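Local coordinates for SusD family protein (Bacteroides uniformis, PDB 7KV1) that probably binds beta-glucan at the cell surface as a SusD-like, helix-rich glycan-binding protein, supporting glycan uptake by this gut bacterium, at residues E49-A54 / E145-L150; T90-W95 / W334-M339; F163-F168 / V524-K529; K486-L491 / N501-K506. All blocks are in the same frame, centred on the assembly; numbering follows the deposited sequence.

Contact 1. Residues E49-A54 / E145-L150; sequences EALIAA and EMQARL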
loop_
_atom_site.group_PDB
_atom_site.type_symbol
_atom_site.label_atom_id
_atom_site.label_comp_id
_atom_site.label_asym_id
_atom_site.label_seq_id
_atom_site.Cartn_x
_atom_site.Cartn_y
_atom_site.Cartn_z
ATOM N N GLU A 49 -21.100 -15.689 -3.372
ATOM C CA GLU A 49 -19.903 -16.485 -3.743
ATOM C C GLU A 49 -19.087 -15.674 -4.749
ATOM O O GLU A 49 -17.894 -15.537 -4.538
ATOM C CB GLU A 49 -20.265 -17.863 -4.301
ATOM C CG GLU A 49 -20.542 -18.902 -3.223
ATOM C CD GLU A 49 -21.423 -20.067 -3.674
ATOM O OE1 GLU A 49 -21.517 -20.306 -4.907
ATOM O OE2 GLU A 49 -22.039 -20.722 -2.794
ATOM N N ALA A 50 -19.734 -15.144 -5.789
ATOM C CA ALA A 50 -19.099 -14.283 -6.806
ATOM C C ALA A 50 -18.468 -13.033 -6.144
ATOM O O ALA A 50 -17.382 -12.625 -6.590
ATOM C CB ALA A 50 -20.110 -13.914 -7.856
ATOM N N LEU A 51 -19.105 -12.453 -5.116
ATOM C CA LEU A 51 -18.537 -11.288 -4.397
ATOM C C LEU A 51 -17.262 -11.716 -3.662
ATOM O O LEU A 51 -16.213 -11.032 -3.844
ATOM C CB LEU A 51 -19.566 -10.667 -3.462
ATOM C CG LEU A 51 -19.097 -9.423 -2.704
ATOM C CD1 LEU A 51 -18.634 -8.314 -3.645
ATOM C CD2 LEU A 51 -20.212 -8.910 -1.814
ATOM N N ILE A 52 -17.286 -12.834 -2.936
ATOM C CA ILE A 52 -16.058 -13.379 -2.289
ATOM C C ILE A 52 -14.970 -13.579 -3.349
ATOM O O ILE A 52 -13.784 -13.242 -3.072
ATOM C CB ILE A 52 -16.343 -14.669 -1.493
ATOM C CG1 ILE A 52 -17.194 -14.387 -0.249
ATOM C CG2 ILE A 52 -15.041 -15.383 -1.129
ATOM C CD1 ILE A 52 -16.736 -13.184 0.572
ATOM N N ALA A 53 -15.337 -14.110 -4.514
ATOM C CA ALA A 53 -14.383 -14.364 -5.614
ATOM C C ALA A 53 -13.695 -13.043 -6.022
ATOM O O ALA A 53 -12.536 -13.105 -6.392
ATOM C CB ALA A 53 -15.093 -15.022 -6.777
ATOM N N ALA A 54 -14.407 -11.909 -5.993
ATOM C CA ALA A 54 -13.895 -10.578 -6.391
ATOM C C ALA A 54 -12.901 -10.043 -5.346
ATOM O O ALA A 54 -12.036 -9.290 -5.761
ATOM C CB ALA A 54 -15.053 -9.636 -6.602
ATOM N N GLU A 145 -23.185 -4.429 -5.056
ATOM C CA GLU A 145 -22.812 -3.558 -6.186
ATOM C C GLU A 145 -21.686 -2.612 -5.761
ATOM O O GLU A 145 -20.679 -2.525 -6.466
ATOM C CB GLU A 145 -23.978 -2.685 -6.628
ATOM C CG GLU A 145 -23.597 -1.766 -7.752
ATOM C CD GLU A 145 -24.640 -0.755 -8.152
ATOM O OE1 GLU A 145 -25.778 -0.861 -7.690
ATOM O OE2 GLU A 145 -24.292 0.137 -8.901
ATOM N N MET A 146 -21.883 -1.900 -4.660
ATOM C CA MET A 146 -20.922 -0.863 -4.237
ATOM C C MET A 146 -19.634 -1.532 -3.754
ATOM O O MET A 146 -18.572 -0.958 -3.988
ATOM C CB MET A 146 -21.542 0.049 -3.184
ATOM C CG MET A 146 -22.587 1.003 -3.789
ATOM S SD MET A 146 -22.240 1.652 -5.462
ATOM C CE MET A 146 -23.834 2.337 -5.928
ATOM N N GLN A 147 -19.703 -2.715 -3.144
ATOM C CA GLN A 147 -18.477 -3.449 -2.743
ATOM C C GLN A 147 -17.693 -3.821 -4.013
ATOM O O GLN A 147 -16.465 -3.588 -4.073
ATOM C CB GLN A 147 -18.801 -4.679 -1.906
ATOM C CG GLN A 147 -19.102 -4.402 -0.446
ATOM C CD GLN A 147 -19.555 -5.676 0.227
ATOM O OE1 GLN A 147 -18.755 -6.529 0.579
ATOM N NE2 GLN A 147 -20.856 -5.807 0.417
ATOM N N ALA A 148 -18.367 -4.345 -5.028
ATOM C CA ALA A 148 -17.693 -4.746 -6.281
ATOM C C ALA A 148 -17.081 -3.507 -6.946
ATOM O O ALA A 148 -15.936 -3.597 -7.454
ATOM C CB ALA A 148 -18.651 -5.466 -7.202
ATOM N N ARG A 149 -17.787 -2.377 -6.956
ATOM C CA ARG A 149 -17.269 -1.183 -7.673
ATOM C C ARG A 149 -16.039 -0.611 -6.938
ATOM O O ARG A 149 -15.087 -0.160 -7.602
ATOM C CB ARG A 149 -18.385 -0.174 -7.909
ATOM C CG ARG A 149 -19.384 -0.664 -8.957
ATOM C CD ARG A 149 -20.628 0.190 -9.044
ATOM N NE ARG A 149 -20.322 1.469 -9.653
ATOM C CZ ARG A 149 -21.151 2.500 -9.683
ATOM N NH1 ARG A 149 -22.383 2.388 -9.185
ATOM N NH2 ARG A 149 -20.780 3.626 -10.263
ATOM N N LEU A 150 -16.057 -0.630 -5.618
ATOM C CA LEU A 150 -14.937 -0.105 -4.803
ATOM C C LEU A 150 -13.710 -1.009 -4.967
ATOM O O LEU A 150 -12.588 -0.465 -5.091
ATOM C CB LEU A 150 -15.403 0.002 -3.349
ATOM C CG LEU A 150 -14.369 0.578 -2.375
ATOM C CD1 LEU A 150 -13.701 1.825 -2.931
ATOM C CD2 LEU A 150 -15.043 0.877 -1.044
#
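Leu51 reaches from helix 44-55 into the side of helix 138-162 and meets Gln147 and Ala148. With CG anti to the backbone N (chi1 -178°), the side chain stands out from its own helix and splits the work between its two methyls. CD2 sits above the flat carboxamide of Gln147, 3.7 Å from OE1 and 3.9 Å from NE2, so an apolar group rests against a polar one without bonding to it. CD1 turns to the root of the same side chain, 4.0 Å from Gln147 CB, and lies 4.2 Å from the backbone N of Ala148. The two long side chains cross at about a right angle. The polar end of Gln147 has partners outside the pair: OE1 accepts from Tyr55 and Arg227, which should keep the amide from turning beneath the methyl, and NE2 makes a weak bond to Leu143 O. Ala148, whose small side chain also touches Leu126 of helix 110-129, lets the backbones come as near as 6.9 Å between Leu51 CA and Ala148 CA. Two helices running in broadly the same direction, joined by a leucine laid across a glutamine with an alanine beside it, fit the tetratricopeptide-like helical packing of the SusD family.

Contact 2. Residues T90-W95 / W334-M339; sequences TDMQNW and WGFMPM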
loop_
_atom_site.group_PDB
_atom_site.type_symbol
_atom_site.label_atom_id
_atom_site.label_comp_id
_atom_site.label_asym_id
_atom_site.label_seq_id
_atom_site.Cartn_x
_atom_site.Cartn_y
_atom_site.Cartn_z
ATOM N N THR A 90 20.754 -11.100 -8.729
ATOM C CA THR A 90 19.922 -11.808 -9.750
ATOM C C THR A 90 18.776 -12.561 -9.064
ATOM O O THR A 90 17.932 -13.125 -9.793
ATOM C CB THR A 90 20.721 -12.796 -10.612
ATOM O OG1 THR A 90 21.235 -13.804 -9.748
ATOM C CG2 THR A 90 21.875 -12.157 -11.345
ATOM N N ASP A 91 18.700 -12.507 -7.733
ATOM C CA ASP A 91 17.617 -13.150 -6.937
ATOM C C ASP A 91 16.451 -12.143 -6.899
ATOM O O ASP A 91 16.614 -11.067 -6.309
ATOM C CB ASP A 91 18.171 -13.626 -5.588
ATOM C CG ASP A 91 17.263 -14.630 -4.883
ATOM O OD1 ASP A 91 16.435 -15.204 -5.558
ATOM O OD2 ASP A 91 17.384 -14.818 -3.658
ATOM N N MET A 92 15.330 -12.448 -7.548
ATOM C CA MET A 92 14.286 -11.450 -7.926
ATOM C C MET A 92 14.975 -10.293 -8.646
ATOM O O MET A 92 14.913 -9.125 -8.209
ATOM C CB MET A 92 13.481 -10.941 -6.727
ATOM C CG MET A 92 12.730 -12.051 -6.016
ATOM S SD MET A 92 11.642 -13.018 -7.094
ATOM C CE MET A 92 10.325 -11.869 -7.485
ATOM N N GLN A 93 15.628 -10.630 -9.745
ATOM C CA GLN A 93 16.314 -9.650 -10.602
ATOM C C GLN A 93 15.356 -8.481 -10.939
ATOM O O GLN A 93 15.818 -7.329 -10.962
ATOM C CB GLN A 93 16.833 -10.398 -11.822
ATOM C CG GLN A 93 17.352 -9.485 -12.913
ATOM C CD GLN A 93 18.039 -10.327 -13.958
ATOM O OE1 GLN A 93 19.165 -10.739 -13.748
ATOM N NE2 GLN A 93 17.337 -10.637 -15.042
ATOM N N ASN A 94 14.069 -8.747 -11.172
ATOM C CA ASN A 94 13.095 -7.677 -11.543
ATOM C C ASN A 94 13.062 -6.641 -10.417
ATOM O O ASN A 94 13.104 -5.426 -10.724
ATOM C CB ASN A 94 11.718 -8.244 -11.892
ATOM C CG ASN A 94 11.067 -9.010 -10.767
ATOM O OD1 ASN A 94 11.752 -9.702 -10.016
ATOM N ND2 ASN A 94 9.771 -8.799 -10.583
ATOM N N TRP A 95 13.049 -7.084 -9.156
ATOM C CA TRP A 95 13.035 -6.152 -7.998
ATOM C C TRP A 95 14.334 -5.337 -7.973
ATOM O O TRP A 95 14.245 -4.093 -7.796
ATOM C CB TRP A 95 12.833 -6.857 -6.670
ATOM C CG TRP A 95 11.503 -7.504 -6.468
ATOM C CD1 TRP A 95 10.391 -7.446 -7.258
ATOM C CD2 TRP A 95 11.191 -8.388 -5.379
ATOM N NE1 TRP A 95 9.385 -8.211 -6.712
ATOM C CE2 TRP A 95 9.845 -8.776 -5.540
ATOM C CE3 TRP A 95 11.901 -8.827 -4.258
ATOM C CZ2 TRP A 95 9.225 -9.648 -4.648
ATOM C CZ3 TRP A 95 11.279 -9.687 -3.378
ATOM C CH2 TRP A 95 9.951 -10.061 -3.554
ATOM N N TRP A 334 14.375 -15.493 3.636
ATOM C CA TRP A 334 14.984 -15.307 2.298
ATOM C C TRP A 334 15.799 -14.013 2.205
ATOM O O TRP A 334 16.464 -13.833 1.189
ATOM C CB TRP A 334 13.914 -15.407 1.233
ATOM C CG TRP A 334 13.312 -16.777 1.192
ATOM C CD1 TRP A 334 13.690 -17.885 1.904
ATOM C CD2 TRP A 334 12.221 -17.190 0.355
ATOM N NE1 TRP A 334 12.860 -18.933 1.601
ATOM C CE2 TRP A 334 11.972 -18.546 0.644
ATOM C CE3 TRP A 334 11.420 -16.539 -0.576
ATOM C CZ2 TRP A 334 10.966 -19.266 0.010
ATOM C CZ3 TRP A 334 10.414 -17.243 -1.196
ATOM C CH2 TRP A 334 10.210 -18.594 -0.919
ATOM N N GLY A 335 15.803 -13.199 3.252
ATOM C CA GLY A 335 16.750 -12.075 3.321
ATOM C C GLY A 335 16.428 -10.967 2.325
ATOM O O GLY A 335 17.332 -10.198 2.028
ATOM N N PHE A 336 15.189 -10.850 1.864
ATOM C CA PHE A 336 14.740 -9.644 1.120
ATOM C C PHE A 336 14.414 -8.501 2.087
ATOM O O PHE A 336 14.166 -8.760 3.273
ATOM C CB PHE A 336 13.540 -9.935 0.243
ATOM C CG PHE A 336 13.880 -10.862 -0.882
ATOM C CD1 PHE A 336 14.554 -10.385 -1.990
ATOM C CD2 PHE A 336 13.527 -12.201 -0.819
ATOM C CE1 PHE A 336 14.852 -11.237 -3.039
ATOM C CE2 PHE A 336 13.868 -13.059 -1.859
ATOM C CZ PHE A 336 14.531 -12.574 -2.956
ATOM N N MET A 337 14.457 -7.262 1.576
ATOM C CA MET A 337 14.139 -6.025 2.332
ATOM C C MET A 337 14.984 -5.907 3.594
ATOM O O MET A 337 14.443 -5.598 4.660
ATOM C CB MET A 337 12.660 -5.986 2.712
ATOM C CG MET A 337 11.752 -6.026 1.501
ATOM S SD MET A 337 11.354 -4.360 0.914
ATOM C CE MET A 337 10.113 -3.919 2.126
ATOM N N PRO A 338 16.333 -6.060 3.529
ATOM C CA PRO A 338 17.176 -5.543 4.591
ATOM C C PRO A 338 16.805 -4.068 4.772
ATOM O O PRO A 338 16.710 -3.320 3.759
ATOM C CB PRO A 338 18.619 -5.637 4.102
ATOM C CG PRO A 338 18.578 -6.450 2.850
ATOM C CD PRO A 338 17.126 -6.656 2.451
ATOM N N MET A 339 16.605 -3.677 6.021
ATOM C CA MET A 339 16.364 -2.261 6.359
ATOM C C MET A 339 17.682 -1.473 6.309
ATOM O O MET A 339 18.687 -1.883 6.971
ATOM C CB MET A 339 15.724 -2.084 7.734
ATOM C CG MET A 339 15.259 -0.643 7.910
ATOM S SD MET A 339 14.361 -0.437 9.400
ATOM C CE MET A 339 12.895 -1.341 8.923
#
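Phe336 and Trp95 form a T-shaped aromatic pair that fastens an irregular loop to the first turn of helix 93-99. The edge of the indole points at the face of the phenyl ring, with Trp95 CZ3 3.6 Å from Phe336 CD1; the six-membered ring centroids are 5.1 Å apart and the planes meet at 78°. The far end of the phenyl ring meets the residues leading into the helix. Met92 CG lies 3.6 Å from Phe336 CZ, and Asp91 OD2 comes within 3.7 Å of that same CZ at a slant. The carboxylate is held by Ala87, whose backbone N donates to OD2, with Arg370 as a weak, long ion partner. Replacing Phe336 by an alanine would probably leave the edge of Trp95 without its facing ring and open a gap beside Met92 CG. Farther out, backbone hydrogen bonds between Gly335 and Gly86, Phe336 and Leu315, and Met337 and Val84 hold the loop in position, while Ile73 and Asp74 of helix 71-76 pack on Trp95. Met92, at the N-cap position, is bent at chi2 (-55°) and again at chi3 (-70°), which folds its CE back over one face of the Trp95 ring, 3.6 Å above the plane.

Contact 3. Residues F163-F168 / V524-K529; sequences FGNVPF and VQNAYK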
loop_
_atom_site.group_PDB
_atom_site.type_symbol
_atom_site.label_atom_id
_atom_site.label_comp_id
_atom_site.label_asym_id
_atom_site.label_seq_id
_atom_site.Cartn_x
_atom_site.Cartn_y
_atom_site.Cartn_z
ATOM N N PHE A 163 1.736 1.228 -13.481
ATOM C CA PHE A 163 1.863 1.260 -14.964
ATOM C C PHE A 163 1.301 2.551 -15.581
ATOM O O PHE A 163 1.754 2.928 -16.695
ATOM C CB PHE A 163 1.185 0.041 -15.582
ATOM C CG PHE A 163 1.704 -1.266 -15.061
ATOM C CD1 PHE A 163 2.883 -1.807 -15.564
ATOM C CD2 PHE A 163 1.036 -1.929 -14.043
ATOM C CE1 PHE A 163 3.381 -3.004 -15.057
ATOM C CE2 PHE A 163 1.524 -3.140 -13.559
ATOM C CZ PHE A 163 2.720 -3.647 -14.032
ATOM N N GLY A 164 0.335 3.209 -14.935
ATOM C CA GLY A 164 -0.219 4.488 -15.444
ATOM C C GLY A 164 -1.132 4.326 -16.661
ATOM O O GLY A 164 -2.360 4.432 -16.501
ATOM N N ASN A 165 -0.552 4.029 -17.819
ATOM C CA ASN A 165 -1.182 4.029 -19.160
ATOM C C ASN A 165 -1.708 2.617 -19.426
ATOM O O ASN A 165 -0.947 1.773 -19.916
ATOM C CB ASN A 165 -0.191 4.527 -20.221
ATOM C CG ASN A 165 0.438 5.859 -19.860
ATOM O OD1 ASN A 165 -0.246 6.881 -19.816
ATOM N ND2 ASN A 165 1.745 5.877 -19.641
ATOM N N VAL A 166 -2.945 2.328 -19.047
ATOM C CA VAL A 166 -3.417 0.924 -18.991
ATOM C C VAL A 166 -4.747 0.783 -19.723
ATOM O O VAL A 166 -5.513 1.733 -19.810
ATOM C CB VAL A 166 -3.528 0.441 -17.541
ATOM C CG1 VAL A 166 -2.173 0.467 -16.853
ATOM C CG2 VAL A 166 -4.581 1.249 -16.772
ATOM N N PRO A 167 -5.028 -0.416 -20.272
ATOM C CA PRO A 167 -6.370 -0.786 -20.725
ATOM C C PRO A 167 -7.414 -0.510 -19.632
ATOM O O PRO A 167 -7.208 -0.853 -18.463
ATOM C CB PRO A 167 -6.277 -2.291 -21.005
ATOM C CG PRO A 167 -4.824 -2.479 -21.339
ATOM C CD PRO A 167 -4.080 -1.532 -20.411
ATOM N N PHE A 168 -8.484 0.155 -20.031
ATOM C CA PHE A 168 -9.563 0.585 -19.125
ATOM C C PHE A 168 -10.899 0.040 -19.630
ATOM O O PHE A 168 -11.316 0.427 -20.728
ATOM C CB PHE A 168 -9.540 2.111 -18.984
ATOM C CG PHE A 168 -10.350 2.523 -17.791
ATOM C CD1 PHE A 168 -11.709 2.713 -17.899
ATOM C CD2 PHE A 168 -9.776 2.522 -16.534
ATOM C CE1 PHE A 168 -12.466 3.031 -16.785
ATOM C CE2 PHE A 168 -10.537 2.824 -15.427
ATOM C CZ PHE A 168 -11.881 3.057 -15.559
ATOM N N VAL A 524 0.788 0.361 -26.167
ATOM C CA VAL A 524 2.059 1.097 -26.351
ATOM C C VAL A 524 2.873 1.009 -25.056
ATOM O O VAL A 524 2.328 1.291 -23.981
ATOM C CB VAL A 524 1.798 2.546 -26.783
ATOM C CG1 VAL A 524 3.102 3.313 -26.942
ATOM C CG2 VAL A 524 0.990 2.591 -28.074
ATOM N N GLN A 525 4.159 0.674 -25.175
ATOM C CA GLN A 525 5.084 0.545 -24.018
ATOM C C GLN A 525 5.260 1.934 -23.401
ATOM O O GLN A 525 5.302 2.936 -24.143
ATOM C CB GLN A 525 6.439 -0.029 -24.441
ATOM C CG GLN A 525 7.431 -0.188 -23.292
ATOM C CD GLN A 525 6.908 -1.070 -22.181
ATOM O OE1 GLN A 525 6.080 -0.638 -21.370
ATOM N NE2 GLN A 525 7.367 -2.319 -22.152
ATOM N N ASN A 526 5.385 2.004 -22.078
ATOM C CA ASN A 526 5.741 3.255 -21.381
ATOM C C ASN A 526 7.145 3.666 -21.825
ATOM O O ASN A 526 7.967 2.756 -22.025
ATOM C CB ASN A 526 5.710 3.046 -19.866
ATOM C CG ASN A 526 4.288 2.918 -19.367
ATOM O OD1 ASN A 526 3.413 3.500 -19.973
ATOM N ND2 ASN A 526 4.044 2.160 -18.304
ATOM N N ALA A 527 7.399 4.963 -21.955
ATOM C CA ALA A 527 8.716 5.547 -22.325
ATOM C C ALA A 527 9.580 5.655 -21.054
ATOM O O ALA A 527 9.862 6.773 -20.621
ATOM C CB ALA A 527 8.523 6.897 -23.002
ATOM N N TYR A 528 9.984 4.514 -20.482
ATOM C CA TYR A 528 10.682 4.398 -19.175
ATOM C C TYR A 528 12.196 4.454 -19.389
ATOM O O TYR A 528 12.906 5.102 -18.568
ATOM C CB TYR A 528 10.193 3.133 -18.475
ATOM C CG TYR A 528 10.942 2.687 -17.247
ATOM C CD1 TYR A 528 12.108 1.942 -17.348
ATOM C CD2 TYR A 528 10.436 2.921 -15.972
ATOM C CE1 TYR A 528 12.786 1.490 -16.224
ATOM C CE2 TYR A 528 11.108 2.483 -14.842
ATOM C CZ TYR A 528 12.264 1.731 -14.969
ATOM O OH TYR A 528 12.926 1.237 -13.887
ATOM N N LYS A 529 12.660 3.844 -20.491
ATOM C CA LYS A 529 14.090 3.576 -20.779
ATOM C C LYS A 529 14.847 4.897 -20.950
ATOM O O LYS A 529 15.993 5.035 -20.487
ATOM C CB LYS A 529 14.245 2.742 -22.055
ATOM C CG LYS A 529 15.683 2.363 -22.388
ATOM C CD LYS A 529 15.814 1.268 -23.449
ATOM C CE LYS A 529 17.253 0.838 -23.677
ATOM N NZ LYS A 529 17.400 -0.015 -24.889
ATOM O OXT LYS A 529 14.321 5.842 -21.562
#
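Asn526 ties the C-terminal tail to a classic gamma turn at the end of helix 138-162, where Gly164 has positive phi and Asn165 N bonds Phe163 O. With CG anti to the carbonyl carbon, beside the backbone N (chi1 -72°), Asn526 turns its buried amide toward this turn and uses both ends on it. Its ND2 donates to Phe163 O at 2.9 Å, in the carbonyl plane on a lone pair, but bent (141°). Its OD1 accepts from Asn165 ND2, also at 2.9 Å and nearly straight (172°); OD1 lies in the amide plane of Asn165, whereas that ND2 stands well above the carbonyl plane of Asn526, off the lone pairs. Asn165 N, at 2.8 Å, is the second donor to Phe163 O. Asn526 ND2 has a further acceptor in Ile510 O, so the amide is fixed against flipping. A leucine here is likely to leave Asn165 ND2 and Ile510 O without this mate, strip Phe163 O of one of its two donors, and loosen the tail from the turn. Asn165 OD1 accepts from Ala185 N, where helix 185-201 begins; Val166 then packs between that helix and Trp113 and Tyr117 of helix 110-129.

Contact 4. Residues K486-L491 / N501-K506; sequences KATTAL and NSWTAK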
loop_
_atom_site.group_PDB
_atom_site.type_symbol
_atom_site.label_atom_id
_atom_site.label_comp_id
_atom_site.label_asym_id
_atom_site.label_seq_id
_atom_site.Cartn_x
_atom_site.Cartn_y
_atom_site.Cartn_z
ATOM N N LYS A 486 11.416 14.615 -1.714
ATOM C CA LYS A 486 11.052 14.585 -3.154
ATOM C C LYS A 486 11.841 13.503 -3.881
ATOM O O LYS A 486 13.042 13.448 -3.680
ATOM C CB LYS A 486 11.288 15.949 -3.820
ATOM C CG LYS A 486 10.447 17.071 -3.260
ATOM C CD LYS A 486 10.888 18.427 -3.772
ATOM C CE LYS A 486 10.672 18.603 -5.256
ATOM N NZ LYS A 486 9.962 19.878 -5.535
ATOM N N ALA A 487 11.181 12.763 -4.784
ATOM C CA ALA A 487 11.777 11.647 -5.554
ATOM C C ALA A 487 13.088 12.076 -6.241
ATOM O O ALA A 487 14.076 11.305 -6.121
ATOM C CB ALA A 487 10.797 11.074 -6.552
ATOM N N THR A 488 13.111 13.200 -6.969
ATOM C CA THR A 488 14.283 13.569 -7.811
ATOM C C THR A 488 15.540 13.801 -6.971
ATOM O O THR A 488 16.647 13.657 -7.535
ATOM C CB THR A 488 14.027 14.799 -8.696
ATOM O OG1 THR A 488 13.540 15.883 -7.896
ATOM C CG2 THR A 488 13.045 14.488 -9.798
ATOM N N THR A 489 15.407 14.199 -5.710
ATOM C CA THR A 489 16.552 14.532 -4.835
ATOM C C THR A 489 16.755 13.471 -3.756
ATOM O O THR A 489 17.851 13.408 -3.241
ATOM C CB THR A 489 16.403 15.939 -4.242
ATOM O OG1 THR A 489 15.033 16.096 -3.873
ATOM C CG2 THR A 489 16.851 17.015 -5.223
ATOM N N ALA A 490 15.755 12.662 -3.421
ATOM C CA ALA A 490 15.904 11.639 -2.358
ATOM C C ALA A 490 16.364 10.318 -2.971
ATOM O O ALA A 490 16.967 9.517 -2.247
ATOM C CB ALA A 490 14.597 11.451 -1.605
ATOM N N LEU A 491 15.930 10.021 -4.192
ATOM C CA LEU A 491 16.170 8.698 -4.833
ATOM C C LEU A 491 17.383 8.847 -5.746
ATOM O O LEU A 491 17.249 8.946 -6.983
ATOM C CB LEU A 491 14.905 8.234 -5.550
ATOM C CG LEU A 491 13.687 8.089 -4.636
ATOM C CD1 LEU A 491 12.461 7.684 -5.448
ATOM C CD2 LEU A 491 13.926 7.113 -3.474
ATOM N N ASN A 501 21.546 4.949 -10.312
ATOM C CA ASN A 501 20.741 5.899 -11.120
ATOM C C ASN A 501 19.974 6.811 -10.152
ATOM O O ASN A 501 19.718 6.406 -8.976
ATOM C CB ASN A 501 19.877 5.142 -12.136
ATOM C CG ASN A 501 20.701 4.340 -13.126
ATOM O OD1 ASN A 501 21.608 4.867 -13.760
ATOM N ND2 ASN A 501 20.419 3.055 -13.251
ATOM N N SER A 502 19.677 8.033 -10.580
ATOM C CA SER A 502 18.741 8.951 -9.884
ATOM C C SER A 502 17.346 8.830 -10.508
ATOM O O SER A 502 17.219 8.655 -11.733
ATOM C CB SER A 502 19.251 10.345 -9.918
ATOM O OG SER A 502 20.532 10.388 -9.315
ATOM N N TRP A 503 16.311 8.859 -9.689
ATOM C CA TRP A 503 14.919 8.848 -10.199
ATOM C C TRP A 503 14.646 10.108 -11.031
ATOM O O TRP A 503 14.977 11.209 -10.561
ATOM C CB TRP A 503 13.931 8.769 -9.041
ATOM C CG TRP A 503 12.514 8.537 -9.468
ATOM C CD1 TRP A 503 11.872 7.341 -9.524
ATOM C CD2 TRP A 503 11.557 9.525 -9.869
ATOM N NE1 TRP A 503 10.567 7.521 -9.899
ATOM C CE2 TRP A 503 10.341 8.855 -10.114
ATOM C CE3 TRP A 503 11.592 10.917 -10.021
ATOM C CZ2 TRP A 503 9.174 9.513 -10.525
ATOM C CZ3 TRP A 503 10.438 11.571 -10.411
ATOM C CH2 TRP A 503 9.251 10.878 -10.682
ATOM N N THR A 504 13.995 9.940 -12.178
ATOM C CA THR A 504 13.472 11.032 -13.040
ATOM C C THR A 504 12.060 10.650 -13.486
ATOM O O THR A 504 11.646 9.504 -13.294
ATOM C CB THR A 504 14.382 11.338 -14.239
ATOM O OG1 THR A 504 14.453 10.161 -15.031
ATOM C CG2 THR A 504 15.771 11.759 -13.823
ATOM N N ALA A 505 11.323 11.626 -14.000
ATOM C CA ALA A 505 9.875 11.534 -14.284
ATOM C C ALA A 505 9.567 10.354 -15.196
ATOM O O ALA A 505 8.495 9.762 -15.075
ATOM C CB ALA A 505 9.428 12.859 -14.900
ATOM N N LYS A 506 10.466 10.007 -16.110
ATOM C CA LYS A 506 10.185 8.872 -17.029
ATOM C C LYS A 506 10.149 7.528 -16.272
ATOM O O LYS A 506 9.680 6.575 -16.844
ATOM C CB LYS A 506 11.213 8.833 -18.152
ATOM C CG LYS A 506 12.639 8.524 -17.758
ATOM C CD LYS A 506 13.513 8.516 -19.008
ATOM C CE LYS A 506 14.972 8.314 -18.694
ATOM N NZ LYS A 506 15.701 8.079 -19.958
HETATM O O HOH W 1 16.955 13.046 -10.158
#
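Ala487 CB sits over one face of the Trp503 indole in a CH-pi contact, 3.8 Å from the centroid of the six-membered ring and 22° off its normal, while Thr488 CG2 meets the ring edge near its plane, 3.9 Å from CE3. Leu491 lies alongside Trp503, the two side chains pointing the same way, with their CB atoms 3.7 Å apart. The indole reaches these residues because CG of Trp503 is anti to the backbone N (chi1 -171°). Beyond the two segments, Tyr101 meets the indole edge-to-face and Tyr469 OH bonds its NE1. Leu491 is the first residue to leave the short helix 487-490; the chain loops out and returns to lay the irregular segment 501-506 beside that helix, and both sides pack on helix 468-474 in the SusD-family part of the chain, Leu491 on Tyr469 and Leu472, Trp503 on Val473. A single direct backbone hydrogen bond closes the return: Trp503 N donates to Leu491 O at 2.9 Å, almost straight (165°) and nearly head-on to the carbonyl. That oxygen also takes a CA-H...O contact from Ser502 CA, 3.3 Å away. One water donates to both Thr488 O and Trp503 O, 2.7 Å from each. The hydroxyl of Thr488 turns to Glu476, with which OG1 is hydrogen-bonded.

Contact 1 joins helices 44-55 and 138-162 at one end of the molecule; contact 4 lies beyond the chain's centre, 37 Å away between centres. Contacts 1 and 3 are linked through helix 138-162, contact 1 on it and contact 3 in the loop that follows. Along the chain contact 1 closes before contact 3 opens, contact 2 alternates its segments with those of contacts 1 and 3, and contact 4 is nested inside the loop closed by contact 3. Contacts 3 and 4, with centres 19 Å apart, meet directly: Lys529 OXT lies 3.1 Å from Lys506 NZ, a salt bridge. Contacts 2 and 3 both join the N-terminal family region to the SusD region, tying early and late sequence into one body.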